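Local coordinates for protein type III restriction-modification enzyme EcoP15I Res subunit (Escherichia coli, PDB 4ZCF) that cleaves DNA, together with its Mod partner subunits, 25-27 base pairs downstream of one of two inversely oriented recognition sites, using an ATP-binding helicase-like motor, at residues A75-I80 and Y260-Y265. Residues are numbered along the deposited sequence; the frame is centred on the assembly and turned at random.
Sequences AKSNII and YKNLVY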
loop_
_atom_site.group_PDB
_atom_site.type_symbol
_atom_site.label_atom_id
_atom_site.label_comp_id
_atom_site.label_asym_id
_atom_site.label_seq_id
_atom_site.Cartn_x
_atom_site.Cartn_y
_atom_site.Cartn_z
ATOM N N ALA C 75 -6.805 -42.633 -17.000
ATOM C CA ALA C 75 -5.842 -42.792 -15.892
ATOM C C ALA C 75 -4.499 -42.080 -16.141
ATOM O O ALA C 75 -3.692 -41.971 -15.215
ATOM C CB ALA C 75 -5.604 -44.271 -15.603
ATOM N N LYS C 76 -4.257 -41.615 -17.384
ATOM C CA LYS C 76 -3.033 -40.885 -17.757
ATOM C C LYS C 76 -3.353 -39.359 -17.885
ATOM O O LYS C 76 -2.891 -38.691 -18.812
ATOM C CB LYS C 76 -2.459 -41.452 -19.060
ATOM N N SER C 77 -4.163 -38.831 -16.939
ATOM C CA SER C 77 -4.650 -37.447 -16.900
ATOM C C SER C 77 -5.054 -37.101 -15.471
ATOM O O SER C 77 -5.802 -37.857 -14.846
ATOM C CB SER C 77 -5.845 -37.284 -17.844
ATOM O OG SER C 77 -6.524 -36.047 -17.710
ATOM N N ASN C 78 -4.547 -35.968 -14.947
ATOM C CA ASN C 78 -4.845 -35.506 -13.578
ATOM C C ASN C 78 -6.058 -34.568 -13.533
ATOM O O ASN C 78 -6.322 -33.939 -12.512
ATOM C CB ASN C 78 -3.595 -34.894 -12.891
ATOM C CG ASN C 78 -2.938 -33.716 -13.594
ATOM O OD1 ASN C 78 -3.322 -33.274 -14.684
ATOM N ND2 ASN C 78 -1.903 -33.188 -12.973
ATOM N N ILE C 79 -6.811 -34.522 -14.637
ATOM C CA ILE C 79 -8.004 -33.714 -14.781
ATOM C C ILE C 79 -9.250 -34.483 -14.357
ATOM O O ILE C 79 -9.594 -35.497 -14.959
ATOM C CB ILE C 79 -8.098 -33.104 -16.199
ATOM C CG1 ILE C 79 -6.862 -32.205 -16.485
ATOM C CG2 ILE C 79 -9.417 -32.342 -16.399
ATOM C CD1 ILE C 79 -6.595 -31.935 -17.937
ATOM N N ILE C 80 -9.920 -33.989 -13.311
ATOM C CA ILE C 80 -11.169 -34.538 -12.780
ATOM C C ILE C 80 -12.322 -33.596 -13.210
ATOM O O ILE C 80 -12.179 -32.368 -13.117
ATOM C CB ILE C 80 -11.055 -34.719 -11.240
ATOM C CG1 ILE C 80 -9.836 -35.601 -10.882
ATOM C CG2 ILE C 80 -12.349 -35.271 -10.632
ATOM C CD1 ILE C 80 -9.269 -35.404 -9.506
ATOM N N TYR C 260 -14.814 -34.906 -21.967
ATOM C CA TYR C 260 -14.382 -35.120 -20.600
ATOM C C TYR C 260 -12.992 -35.695 -20.546
ATOM O O TYR C 260 -12.450 -36.150 -21.556
ATOM C CB TYR C 260 -15.355 -36.080 -19.875
ATOM C CG TYR C 260 -16.808 -35.645 -19.881
ATOM C CD1 TYR C 260 -17.250 -34.609 -19.061
ATOM C CD2 TYR C 260 -17.754 -36.320 -20.648
ATOM C CE1 TYR C 260 -18.589 -34.209 -19.057
ATOM C CE2 TYR C 260 -19.097 -35.937 -20.644
ATOM C CZ TYR C 260 -19.510 -34.873 -19.854
ATOM O OH TYR C 260 -20.832 -34.484 -19.844
ATOM N N LYS C 261 -12.424 -35.701 -19.345
ATOM C CA LYS C 261 -11.133 -36.303 -19.048
ATOM C C LYS C 261 -11.400 -37.431 -18.057
ATOM O O LYS C 261 -11.168 -38.591 -18.393
ATOM C CB LYS C 261 -10.108 -35.267 -18.556
ATOM C CG LYS C 261 -9.688 -34.271 -19.646
ATOM C CD LYS C 261 -8.494 -34.762 -20.457
ATOM C CE LYS C 261 -8.514 -34.258 -21.880
ATOM N NZ LYS C 261 -7.170 -34.351 -22.515
ATOM N N ASN C 262 -11.991 -37.117 -16.900
ATOM C CA ASN C 262 -12.395 -38.092 -15.888
ATOM C C ASN C 262 -13.720 -37.621 -15.283
ATOM O O ASN C 262 -13.718 -36.898 -14.289
ATOM C CB ASN C 262 -11.302 -38.285 -14.824
ATOM C CG ASN C 262 -10.091 -39.042 -15.325
ATOM O OD1 ASN C 262 -10.156 -40.238 -15.605
ATOM N ND2 ASN C 262 -8.956 -38.378 -15.443
ATOM N N LEU C 263 -14.853 -37.968 -15.930
ATOM C CA LEU C 263 -16.167 -37.551 -15.448
ATOM C C LEU C 263 -16.526 -38.299 -14.184
ATOM O O LEU C 263 -16.664 -39.525 -14.182
ATOM C CB LEU C 263 -17.264 -37.620 -16.517
ATOM C CG LEU C 263 -18.662 -37.183 -16.070
ATOM C CD1 LEU C 263 -18.686 -35.721 -15.645
ATOM C CD2 LEU C 263 -19.683 -37.428 -17.157
ATOM N N VAL C 264 -16.626 -37.538 -13.096
ATOM C CA VAL C 264 -16.846 -38.034 -11.753
ATOM C C VAL C 264 -18.270 -37.763 -11.230
ATOM O O VAL C 264 -18.799 -38.558 -10.449
ATOM C CB VAL C 264 -15.681 -37.500 -10.880
ATOM C CG1 VAL C 264 -16.112 -36.497 -9.819
ATOM C CG2 VAL C 264 -14.862 -38.628 -10.302
ATOM N N TYR C 265 -18.907 -36.677 -11.705
ATOM C CA TYR C 265 -20.246 -36.300 -11.283
ATOM C C TYR C 265 -20.986 -35.564 -12.404
ATOM O O TYR C 265 -20.393 -34.741 -13.078
ATOM C CB TYR C 265 -20.170 -35.463 -9.979
ATOM C CG TYR C 265 -21.513 -35.030 -9.429
ATOM C CD1 TYR C 265 -22.351 -35.936 -8.788
ATOM C CD2 TYR C 265 -21.957 -33.719 -9.570
ATOM C CE1 TYR C 265 -23.620 -35.562 -8.352
ATOM C CE2 TYR C 265 -23.214 -33.327 -9.115
ATOM C CZ TYR C 265 -24.037 -34.250 -8.493
ATOM O OH TYR C 265 -25.269 -33.871 -8.024
#
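Lys261 opens the contact by laying its aliphatic stem across Ile79, with Lys261 CB 3.7 Å from Ile79 CG2 and CG nearly as close. A bend at chi2 (-89°) then carries the chain past Ser77, where Lys261 CD lies 3.6 Å from Ser77 OG, and the ammonium end leads away from 75-80. Asn262 shows how a side-chain amide can stand in for a backbone donor where two strands are only beginning to pair. Asn262 ND2 gives a hydrogen bond of 3.0 Å to Ile79 O, 158° at the hydrogen. The oxygen lies almost in the amide plane, whereas the donor is tilted 34° from the carbonyl plane of Ile79. The other end of the amide, OD1, accepts from the backbone N of Asn74, a pattern consistent with an amide held at both ends and turned this way round. With an alanine here, Ile79 O is likely to lose this donor and the Asn74 N-H its acceptor. The backbone of Asn262 itself pairs one residue beyond Ile80, with Asp81. Further on, Val264 meets Ile80 through purely apolar contact, Val264 CB lying 4.0 Å from Ile80 CG2, while Val24 packs against both side chains. The contact lies where strand 263-267, outermost in the parallel sheet within this chain, begins to run beside strand 79-84, which leads to the P-loop in the first RecA-like domain of a helicase motor.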